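Side-chain contacts in mandelate racemase/muconate lactonizing protein (Paenibacillus sp., PDB 3V5C), which probably catalyses the dehydration of galacturonate, a magnesium-dependent lyase reaction on an enolase-type fold: residues E154-G159 with R192-V197; P129-S134 with W231-F236; D138-A143 with V171-R176; R146-L151 with T184-A189. The protein carries 1 engineered substitution. All blocks are in the same frame, centred on the assembly; numbering follows the deposited sequence.

Interaction 1 (E154-G159 with R192-V197)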
# COMPACT_ATOMS: atom_id res chain seq x y z
N GLU A 154 19.23 8.83 -10.98
CA GLU A 154 19.50 9.68 -9.82
C GLU A 154 18.36 9.59 -8.80
O GLU A 154 18.59 9.60 -7.60
CB GLU A 154 19.73 11.13 -10.26
CG GLU A 154 20.13 12.03 -9.11
CD GLU A 154 20.45 13.44 -9.56
OE1 GLU A 154 20.70 13.64 -10.78
OE2 GLU A 154 20.44 14.36 -8.71
N GLU A 155 17.13 9.48 -9.29
CA GLU A 155 15.99 9.34 -8.39
C GLU A 155 16.07 8.01 -7.64
O GLU A 155 15.84 7.96 -6.43
CB GLU A 155 14.67 9.50 -9.14
CG GLU A 155 14.42 10.93 -9.62
CD GLU A 155 13.03 11.17 -10.11
OE1 GLU A 155 12.29 10.16 -10.32
OE2 GLU A 155 12.65 12.35 -10.29
N ALA A 156 16.43 6.95 -8.35
CA ALA A 156 16.60 5.65 -7.70
C ALA A 156 17.70 5.75 -6.66
O ALA A 156 17.56 5.24 -5.55
CB ALA A 156 16.90 4.57 -8.72
N MET A 157 18.79 6.43 -7.00
CA MET A 157 19.89 6.57 -6.06
C MET A 157 19.50 7.39 -4.83
O MET A 157 20.02 7.13 -3.74
CB MET A 157 21.14 7.12 -6.76
CG MET A 157 21.77 6.09 -7.68
SD MET A 157 21.93 4.46 -6.87
CE MET A 157 23.49 4.63 -5.99
N GLN A 158 18.60 8.38 -4.98
CA GLN A 158 18.05 9.11 -3.83
C GLN A 158 17.39 8.14 -2.86
O GLN A 158 17.62 8.20 -1.66
CB GLN A 158 17.04 10.17 -4.27
CG GLN A 158 17.62 11.33 -5.07
CD GLN A 158 16.55 12.20 -5.74
OE1 GLN A 158 15.39 12.21 -5.31
NE2 GLN A 158 16.93 12.90 -6.81
N GLY A 159 16.58 7.23 -3.39
CA GLY A 159 15.94 6.23 -2.55
C GLY A 159 16.95 5.26 -1.94
O GLY A 159 16.87 4.92 -0.76
N ARG A 192 16.22 -0.38 -17.88
CA ARG A 192 17.60 -0.85 -17.91
C ARG A 192 18.48 -0.02 -17.00
O ARG A 192 19.27 -0.55 -16.22
CB ARG A 192 18.16 -0.75 -19.33
CG ARG A 192 17.56 -1.68 -20.35
CD ARG A 192 18.40 -1.67 -21.63
NE ARG A 192 17.96 -2.70 -22.56
CZ ARG A 192 18.16 -4.00 -22.37
NH1 ARG A 192 18.80 -4.42 -21.29
NH2 ARG A 192 17.73 -4.88 -23.26
N GLY A 193 18.35 1.30 -17.11
CA GLY A 193 19.18 2.22 -16.34
C GLY A 193 19.03 2.01 -14.85
O GLY A 193 20.00 1.99 -14.10
N ILE A 194 17.79 1.87 -14.39
CA ILE A 194 17.57 1.67 -12.96
C ILE A 194 18.08 0.31 -12.48
O ILE A 194 18.65 0.21 -11.40
CB ILE A 194 16.10 1.91 -12.60
CG1 ILE A 194 15.80 3.40 -12.77
CG2 ILE A 194 15.81 1.45 -11.17
CD1 ILE A 194 14.35 3.73 -12.96
N SER A 195 17.90 -0.72 -13.30
CA SER A 195 18.48 -2.03 -13.03
C SER A 195 19.98 -1.95 -12.73
O SER A 195 20.48 -2.60 -11.81
CB SER A 195 18.25 -2.95 -14.23
OG SER A 195 18.92 -4.19 -14.07
N GLU A 196 20.68 -1.14 -13.51
CA GLU A 196 22.12 -0.96 -13.32
C GLU A 196 22.46 -0.32 -11.97
O GLU A 196 23.43 -0.70 -11.33
CB GLU A 196 22.71 -0.18 -14.50
CG GLU A 196 22.63 -0.96 -15.81
CD GLU A 196 22.66 -0.09 -17.06
OE1 GLU A 196 22.84 1.14 -16.94
OE2 GLU A 196 22.50 -0.65 -18.17
N VAL A 197 21.64 0.65 -11.56
CA VAL A 197 21.72 1.28 -10.25
C VAL A 197 21.47 0.31 -9.10
O VAL A 197 22.20 0.29 -8.11
CB VAL A 197 20.60 2.34 -10.11
CG1 VAL A 197 20.33 2.64 -8.63
CG2 VAL A 197 20.91 3.58 -10.89
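Val197 enters between Ala156 and Met157, giving up more surface to the contact than either. Its CG1 lies anti to the backbone N (chi1 160°) and is thereby turned to the facing helix, where it meets the methyl of Ala156, CB to CG1 being 3.9 Å. The same Ala156 CB also touches CG2 of Ile194, 4.1 Å away, and so rests against two branched side chains one turn apart. Helices 145-161 and 180-198, to which these residues belong, are consecutive outer helices of the enolase-type TIM barrel. They run in roughly the same direction, the short segments crossing at -33° with their axes 9.5 Å apart. The alanine permits that spacing: CA of Ala156 comes within 6.7 Å of CA of Ile194. On the outer side the bent chain of Met157 reaches across alongside Val197, the two side chains pointing past each other. Met157 CG lies 3.9 Å from Val197 CG1, whereas the still nearer placing of the sulfur is doubtful. Contacts here are entirely apolar. Inward, Ala156 leans on Phe167 and Ile194 on Ile169, both of the barrel strand between the two helices; outward, Met157 is exposed.

Interaction 2 (P129-S134 with W231-F236). Engineered in segment 231-236: Ala234 (natural residue Glu).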
# COMPACT_ATOMS: atom_id res chain seq x y z
N PRO A 129 9.91 -6.54 3.99
CA PRO A 129 10.45 -5.98 2.74
C PRO A 129 9.63 -4.78 2.25
O PRO A 129 8.42 -4.77 2.38
CB PRO A 129 10.30 -7.14 1.74
CG PRO A 129 10.30 -8.37 2.62
CD PRO A 129 9.56 -7.96 3.86
N CYS A 130 10.30 -3.79 1.68
CA CYS A 130 9.58 -2.70 1.04
C CYS A 130 10.22 -2.37 -0.29
O CYS A 130 11.33 -2.84 -0.60
CB CYS A 130 9.60 -1.44 1.91
SG CYS A 130 11.25 -0.77 2.32
N TYR A 131 9.52 -1.57 -1.09
CA TYR A 131 10.08 -1.09 -2.34
C TYR A 131 9.72 0.36 -2.54
O TYR A 131 8.75 0.87 -2.00
CB TYR A 131 9.62 -1.93 -3.56
CG TYR A 131 8.15 -1.82 -3.95
CD1 TYR A 131 7.67 -0.71 -4.65
CD2 TYR A 131 7.26 -2.84 -3.67
CE1 TYR A 131 6.35 -0.62 -5.04
CE2 TYR A 131 5.93 -2.77 -4.06
CZ TYR A 131 5.48 -1.65 -4.73
OH TYR A 131 4.17 -1.55 -5.12
N ASP A 132 10.57 1.03 -3.31
CA ASP A 132 10.44 2.45 -3.56
C ASP A 132 9.49 2.64 -4.73
O ASP A 132 9.82 2.28 -5.86
CB ASP A 132 11.83 2.99 -3.90
CG ASP A 132 11.84 4.48 -4.14
OD1 ASP A 132 10.76 5.10 -4.20
OD2 ASP A 132 12.95 5.04 -4.31
N THR A 133 8.31 3.21 -4.46
CA THR A 133 7.28 3.35 -5.49
C THR A 133 7.29 4.71 -6.22
O THR A 133 6.40 4.98 -7.04
CB THR A 133 5.89 3.10 -4.86
OG1 THR A 133 4.94 2.76 -5.88
CG2 THR A 133 5.41 4.33 -4.10
N SER A 134 8.31 5.54 -5.97
CA SER A 134 8.26 6.96 -6.34
C SER A 134 8.83 7.30 -7.72
O SER A 134 9.00 8.47 -8.03
CB SER A 134 9.00 7.81 -5.29
OG SER A 134 10.40 7.54 -5.30
N TRP A 231 8.29 -8.29 -11.06
CA TRP A 231 6.92 -8.37 -11.55
C TRP A 231 6.52 -7.27 -12.52
O TRP A 231 7.17 -6.21 -12.59
CB TRP A 231 5.91 -8.49 -10.40
CG TRP A 231 5.49 -7.24 -9.65
CD1 TRP A 231 5.08 -6.03 -10.16
CD2 TRP A 231 5.31 -7.15 -8.23
NE1 TRP A 231 4.71 -5.19 -9.13
CE2 TRP A 231 4.83 -5.85 -7.94
CE3 TRP A 231 5.54 -8.04 -7.17
CZ2 TRP A 231 4.59 -5.41 -6.62
CZ3 TRP A 231 5.28 -7.60 -5.86
CH2 TRP A 231 4.80 -6.31 -5.61
N LEU A 232 5.47 -7.58 -13.27
CA LEU A 232 4.81 -6.67 -14.18
C LEU A 232 3.42 -6.37 -13.66
O LEU A 232 2.57 -7.27 -13.56
CB LEU A 232 4.68 -7.35 -15.55
CG LEU A 232 3.74 -6.70 -16.56
CD1 LEU A 232 4.30 -5.39 -17.04
CD2 LEU A 232 3.51 -7.63 -17.75
N GLU A 233 3.18 -5.11 -13.35
CA GLU A 233 1.94 -4.66 -12.74
C GLU A 233 1.11 -3.84 -13.72
O GLU A 233 1.62 -2.95 -14.42
CB GLU A 233 2.29 -3.85 -11.48
CG GLU A 233 1.26 -2.90 -10.93
CD GLU A 233 1.65 -2.40 -9.55
OE1 GLU A 233 2.67 -2.88 -9.04
OE2 GLU A 233 0.94 -1.55 -8.99
N ALA A 234 -0.19 -4.16 -13.78
CA ALA A 234 -1.12 -3.34 -14.54
C ALA A 234 -0.67 -3.08 -15.98
O ALA A 234 -0.69 -1.95 -16.44
CB ALA A 234 -1.39 -2.03 -13.81
N ALA A 235 -0.27 -4.14 -16.68
CA ALA A 235 0.13 -3.98 -18.08
C ALA A 235 -1.00 -3.39 -18.91
O ALA A 235 -0.80 -2.49 -19.75
CB ALA A 235 0.59 -5.32 -18.65
N PHE A 236 -2.20 -3.90 -18.65
CA PHE A 236 -3.43 -3.50 -19.31
C PHE A 236 -4.54 -3.97 -18.38
O PHE A 236 -4.30 -4.81 -17.51
CB PHE A 236 -3.56 -4.17 -20.69
CG PHE A 236 -3.07 -5.60 -20.70
CD1 PHE A 236 -1.81 -5.93 -21.21
CD2 PHE A 236 -3.86 -6.62 -20.17
CE1 PHE A 236 -1.35 -7.25 -21.20
CE2 PHE A 236 -3.41 -7.94 -20.15
CZ PHE A 236 -2.15 -8.27 -20.66
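Tyr131 and Trp231 meet inside the enolase-type TIM barrel, reaching toward each other from strands 126-135 and 231-233. Strands 167-170 and 204-207 run between these two in the barrel wall, and the CA atoms of Tyr131 and Trp231 are 12.2 Å apart, a span that the two rings bridge. Each CG sits between its own backbone N and carbonyl carbon (chi1 69° in Tyr131, 80° in Trp231), which sends both rings inward. The tight part is small: one corner of the phenol ring, CE2 of Tyr131, lies 3.9 Å from CZ2 and 4.0 Å from CH2 of the Trp231 six-membered ring. The ring planes are perpendicular, but the approach is oblique, with centroids 5.9 Å apart. Met205 of strand 204-207 touches both rings.

Toward the magnesium the contact slackens and turns polar. The phenol oxygen OH of Tyr131 stops 4.4 Å from OE1 of Glu233, too far for a hydrogen bond. Lys168 spans the gap instead, its NZ hydrogen-bonded to Tyr131 OH and salt-bridged to Glu233 OE2. Beyond Glu233, whose side chain is about 7 Å from the magnesium ion, the chain leaves the strand at the engineered Ala234, which is partly exposed. Gln283 NE2 also bonds to Glu233 OE1. That oxygen, 3.1 Å from NE1 of Trp231, takes the indole N-H with its anti lone pair and lies tilted from the indole plane.

Interaction 3 (D138-A143 with V171-R176)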
# COMPACT_ATOMS: atom_id res chain seq x y z
N ASP A 138 9.24 11.33 -14.37
CA ASP A 138 9.84 12.59 -13.94
C ASP A 138 10.80 13.16 -14.97
O ASP A 138 11.45 14.19 -14.74
CB ASP A 138 10.55 12.34 -12.62
CG ASP A 138 9.60 11.85 -11.55
OD1 ASP A 138 8.56 12.52 -11.33
OD2 ASP A 138 9.89 10.80 -10.93
N ASP A 139 10.85 12.47 -16.11
CA ASP A 139 11.78 12.75 -17.20
C ASP A 139 11.12 13.38 -18.41
O ASP A 139 11.77 13.56 -19.44
CB ASP A 139 12.37 11.43 -17.67
CG ASP A 139 11.29 10.46 -18.12
OD1 ASP A 139 10.46 10.09 -17.27
OD2 ASP A 139 11.24 10.09 -19.31
N LEU A 140 9.82 13.69 -18.33
CA LEU A 140 9.09 14.05 -19.55
C LEU A 140 9.50 15.41 -20.13
O LEU A 140 9.26 15.65 -21.32
CB LEU A 140 7.58 14.00 -19.32
CG LEU A 140 6.98 12.61 -19.08
CD1 LEU A 140 5.49 12.74 -18.91
CD2 LEU A 140 7.30 11.70 -20.25
N HIS A 141 10.11 16.26 -19.31
CA HIS A 141 10.58 17.57 -19.77
C HIS A 141 11.88 17.46 -20.54
O HIS A 141 12.33 18.44 -21.14
CB HIS A 141 10.76 18.51 -18.58
CG HIS A 141 11.79 18.06 -17.60
ND1 HIS A 141 11.60 16.99 -16.76
CD2 HIS A 141 13.02 18.55 -17.31
CE1 HIS A 141 12.67 16.83 -16.00
NE2 HIS A 141 13.55 17.77 -16.31
N LEU A 142 12.49 16.27 -20.52
CA LEU A 142 13.74 16.01 -21.24
C LEU A 142 13.50 15.31 -22.58
O LEU A 142 12.91 14.22 -22.64
CB LEU A 142 14.69 15.18 -20.37
CG LEU A 142 15.13 15.84 -19.06
CD1 LEU A 142 15.97 14.87 -18.24
CD2 LEU A 142 15.89 17.15 -19.34
N ALA A 143 13.95 15.93 -23.66
CA ALA A 143 13.77 15.33 -24.98
C ALA A 143 14.76 14.19 -25.24
O ALA A 143 14.48 13.30 -26.04
CB ALA A 143 13.88 16.39 -26.07
N VAL A 171 6.02 2.75 -16.14
CA VAL A 171 6.23 2.69 -17.58
C VAL A 171 4.89 2.99 -18.27
O VAL A 171 3.89 3.28 -17.61
CB VAL A 171 6.84 1.34 -18.03
CG1 VAL A 171 8.19 1.12 -17.34
CG2 VAL A 171 5.87 0.18 -17.71
N GLY A 172 4.86 2.94 -19.60
CA GLY A 172 3.68 3.37 -20.34
C GLY A 172 3.73 4.77 -20.90
O GLY A 172 2.69 5.37 -21.22
N ARG A 173 4.93 5.32 -21.03
CA ARG A 173 5.03 6.71 -21.45
C ARG A 173 4.35 6.97 -22.80
O ARG A 173 3.81 8.05 -23.03
CB ARG A 173 6.50 7.11 -21.52
CG ARG A 173 7.14 7.29 -20.16
CD ARG A 173 8.67 7.31 -20.33
NE ARG A 173 9.27 7.70 -19.06
CZ ARG A 173 9.35 6.89 -18.01
NH1 ARG A 173 9.86 7.34 -16.87
NH2 ARG A 173 8.92 5.63 -18.10
N GLY A 174 4.36 5.96 -23.68
CA GLY A 174 3.77 6.10 -25.00
C GLY A 174 2.24 5.95 -25.07
O GLY A 174 1.66 6.16 -26.12
N GLY A 175 1.59 5.59 -23.97
CA GLY A 175 0.14 5.44 -24.02
C GLY A 175 -0.59 6.77 -24.14
O GLY A 175 -1.61 6.89 -24.82
N ARG A 176 -0.07 7.79 -23.47
CA ARG A 176 -0.71 9.09 -23.46
C ARG A 176 0.29 10.25 -23.60
O ARG A 176 0.09 11.12 -24.44
CB ARG A 176 -1.51 9.27 -22.17
CG ARG A 176 -2.14 10.64 -22.08
CD ARG A 176 -3.05 10.79 -20.88
NE ARG A 176 -3.70 12.09 -20.94
CZ ARG A 176 -4.45 12.62 -19.97
NH1 ARG A 176 -4.65 11.97 -18.83
NH2 ARG A 176 -4.99 13.82 -20.16
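Arg173 stretches toward Asp139 and ends in a side-on grip on its carboxylate. From CB the chain runs extended (chi2 165°, chi3 171°), carrying the guanidinium straight across to the 138-143 loop. CG passes CD2 of Leu140 at a loose 4.4 Å. CD packs on Arg186 of the neighbouring helix and lies 3.9 Å from OD2 of Asp139. NE divides its hydrogen between the two carboxylate oxygens, with Asp139 OD2 at 3.1 Å and OD1 at 3.2 Å, each accepting through its syn lone pair. NH1 adds the shortest bond, 2.8 Å to Asp139 OD1, which lies in the guanidinium plane although the hydrogen arrives from above the carboxylate plane. The two flat groups are thus twisted, 46° apart, rather than coplanar. NH2, on the far side, is held by Asp187 OD1 and the carbonyl of Lys170. Asp139 OD2 has a second cationic partner in Arg186, so this buried carboxylate lies between two arginines and is probably firmly ionised. A methionine in place of Arg173 would probably leave Asp139 one arginine short and Asp187 OD1 without its guanidinium mate. Asp139 also opens a type I turn that closes at Leu142. The salt bridge ties together the loops leaving strands 126-135 and 167-170, consecutive beta-alpha loops at the C-terminal ends of the strands of the TIM barrel.

Interaction 4 (R146-L151 with T184-A189)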
# COMPACT_ATOMS: atom_id res chain seq x y z
N ARG A 146 18.91 9.58 -23.17
CA ARG A 146 19.97 9.35 -22.20
C ARG A 146 19.87 10.26 -20.98
O ARG A 146 20.11 9.82 -19.85
CB ARG A 146 21.35 9.47 -22.86
CG ARG A 146 21.62 8.43 -23.94
CD ARG A 146 22.61 8.96 -24.97
NE ARG A 146 22.33 10.36 -25.28
CZ ARG A 146 23.07 11.38 -24.87
NH1 ARG A 146 24.18 11.17 -24.16
NH2 ARG A 146 22.72 12.62 -25.19
N ALA A 147 19.54 11.53 -21.21
CA ALA A 147 19.31 12.48 -20.12
C ALA A 147 18.21 11.96 -19.19
O ALA A 147 18.31 12.04 -17.95
CB ALA A 147 18.93 13.83 -20.67
N ALA A 148 17.15 11.44 -19.80
CA ALA A 148 16.01 10.89 -19.07
C ALA A 148 16.44 9.72 -18.19
O ALA A 148 16.06 9.65 -17.01
CB ALA A 148 14.93 10.47 -20.05
N VAL A 149 17.24 8.81 -18.75
CA VAL A 149 17.75 7.68 -17.98
C VAL A 149 18.58 8.16 -16.80
O VAL A 149 18.42 7.69 -15.67
CB VAL A 149 18.61 6.75 -18.85
CG1 VAL A 149 19.28 5.69 -18.01
CG2 VAL A 149 17.77 6.12 -19.97
N ALA A 150 19.50 9.09 -17.05
CA ALA A 150 20.31 9.66 -15.98
C ALA A 150 19.47 10.24 -14.83
O ALA A 150 19.75 10.02 -13.66
CB ALA A 150 21.24 10.73 -16.54
N LEU A 151 18.45 11.01 -15.18
CA LEU A 151 17.59 11.62 -14.18
C LEU A 151 16.88 10.55 -13.34
O LEU A 151 16.84 10.65 -12.11
CB LEU A 151 16.60 12.56 -14.84
CG LEU A 151 15.65 13.35 -13.94
CD1 LEU A 151 15.18 14.62 -14.63
CD2 LEU A 151 14.46 12.52 -13.56
N THR A 184 7.77 4.06 -25.63
CA THR A 184 8.07 2.68 -25.30
C THR A 184 9.58 2.42 -25.28
O THR A 184 10.11 1.75 -24.37
CB THR A 184 7.30 1.71 -26.22
OG1 THR A 184 5.91 2.06 -26.20
CG2 THR A 184 7.46 0.26 -25.77
N LYS A 185 10.30 2.93 -26.28
CA LYS A 185 11.76 2.86 -26.27
C LYS A 185 12.34 3.49 -25.00
O LYS A 185 13.28 2.96 -24.39
CB LYS A 185 12.32 3.54 -27.53
CG LYS A 185 13.82 3.37 -27.71
CD LYS A 185 14.29 4.10 -28.98
CE LYS A 185 15.74 4.55 -28.88
NZ LYS A 185 16.04 5.62 -29.87
N ARG A 186 11.76 4.61 -24.59
CA ARG A 186 12.24 5.36 -23.42
C ARG A 186 11.94 4.56 -22.15
O ARG A 186 12.80 4.49 -21.27
CB ARG A 186 11.66 6.79 -23.39
CG ARG A 186 11.75 7.54 -22.05
CD ARG A 186 12.83 8.61 -21.92
NE ARG A 186 12.88 9.66 -22.95
CZ ARG A 186 12.53 10.94 -22.80
NH1 ARG A 186 12.02 11.42 -21.66
NH2 ARG A 186 12.70 11.76 -23.82
N ASP A 187 10.76 3.94 -22.06
CA ASP A 187 10.45 3.08 -20.93
C ASP A 187 11.56 2.05 -20.74
O ASP A 187 12.05 1.86 -19.63
CB ASP A 187 9.16 2.26 -21.15
CG ASP A 187 7.88 3.07 -21.04
OD1 ASP A 187 7.85 4.18 -20.46
OD2 ASP A 187 6.86 2.54 -21.56
N ILE A 188 11.90 1.36 -21.83
CA ILE A 188 12.86 0.26 -21.78
C ILE A 188 14.23 0.75 -21.30
O ILE A 188 14.84 0.14 -20.42
CB ILE A 188 13.01 -0.40 -23.16
CG1 ILE A 188 11.72 -1.15 -23.50
CG2 ILE A 188 14.21 -1.37 -23.16
CD1 ILE A 188 11.52 -1.45 -24.98
N ALA A 189 14.69 1.86 -21.88
CA ALA A 189 15.97 2.45 -21.52
C ALA A 189 16.00 2.82 -20.04
O ALA A 189 17.01 2.63 -19.37
CB ALA A 189 16.23 3.69 -22.36
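Ala148 sets its methyl against the curled side chain of Arg186. CB of Ala148 is 3.4 Å from CD of Arg186 and 3.5 Å from NH1, so the methyl lies over one face of the guanidinium and under the bend that leads to it. The bend begins after CG, which is anti to the backbone N: chi2 of 103° and chi3 of 53° fold the chain back, bringing the flat head over the alanine. The polar rim is held by the loop before helix 145-161, where Leu142 O accepts from NH2 and Asp139 OD2 forms a salt bridge with NH1. A leucine here, with no guanidinium, would probably leave Leu142 O without its donor and Asp139 without one of its two arginines, and take the flat cover from the Ala148 methyl.

Helices 145-161 and 180-198 carry these residues; they are successive outer helices of a beta/alpha barrel, linked through strand 167-170, and lie side by side on its surface. One residue further along, Val149 makes the closest backbone approach, its CA standing 6.6 Å from CA of Ala189. CG2 of Val149, beside its own backbone N, touches CB of Ala189 at 3.7 Å and its carbonyl O at 3.6 Å. The other branch, CG1, is 4.0 Å from Ala189 O and rests also on Gly193, one turn later in the same helix. Beyond Val149 the next side chains leave the contact with helix segment 184-189, and Leu151 packs on His141 of the loop before its own helix.

In the fold
Interactions 1 and 4 join the same two helices, 145-161 and 180-198, about two turns apart; both are partly buried and pack mainly small or apolar side chains, although interaction 4 adds an arginine. That arginine binds it to interaction 3, whose loops precede these helices: Arg186 of 184-189 bonds to Asp139 and Leu142 of 138-143. Interaction 3 is buried yet ionic, and its centre is only 9 Å from that of interaction 4. Interaction 2 alone lies inside the barrel, about 11 Å from the chain centre, pairing aromatic rings beside acidic and basic groups near magnesium; interaction 1 touches it through Gly159 and Asp132.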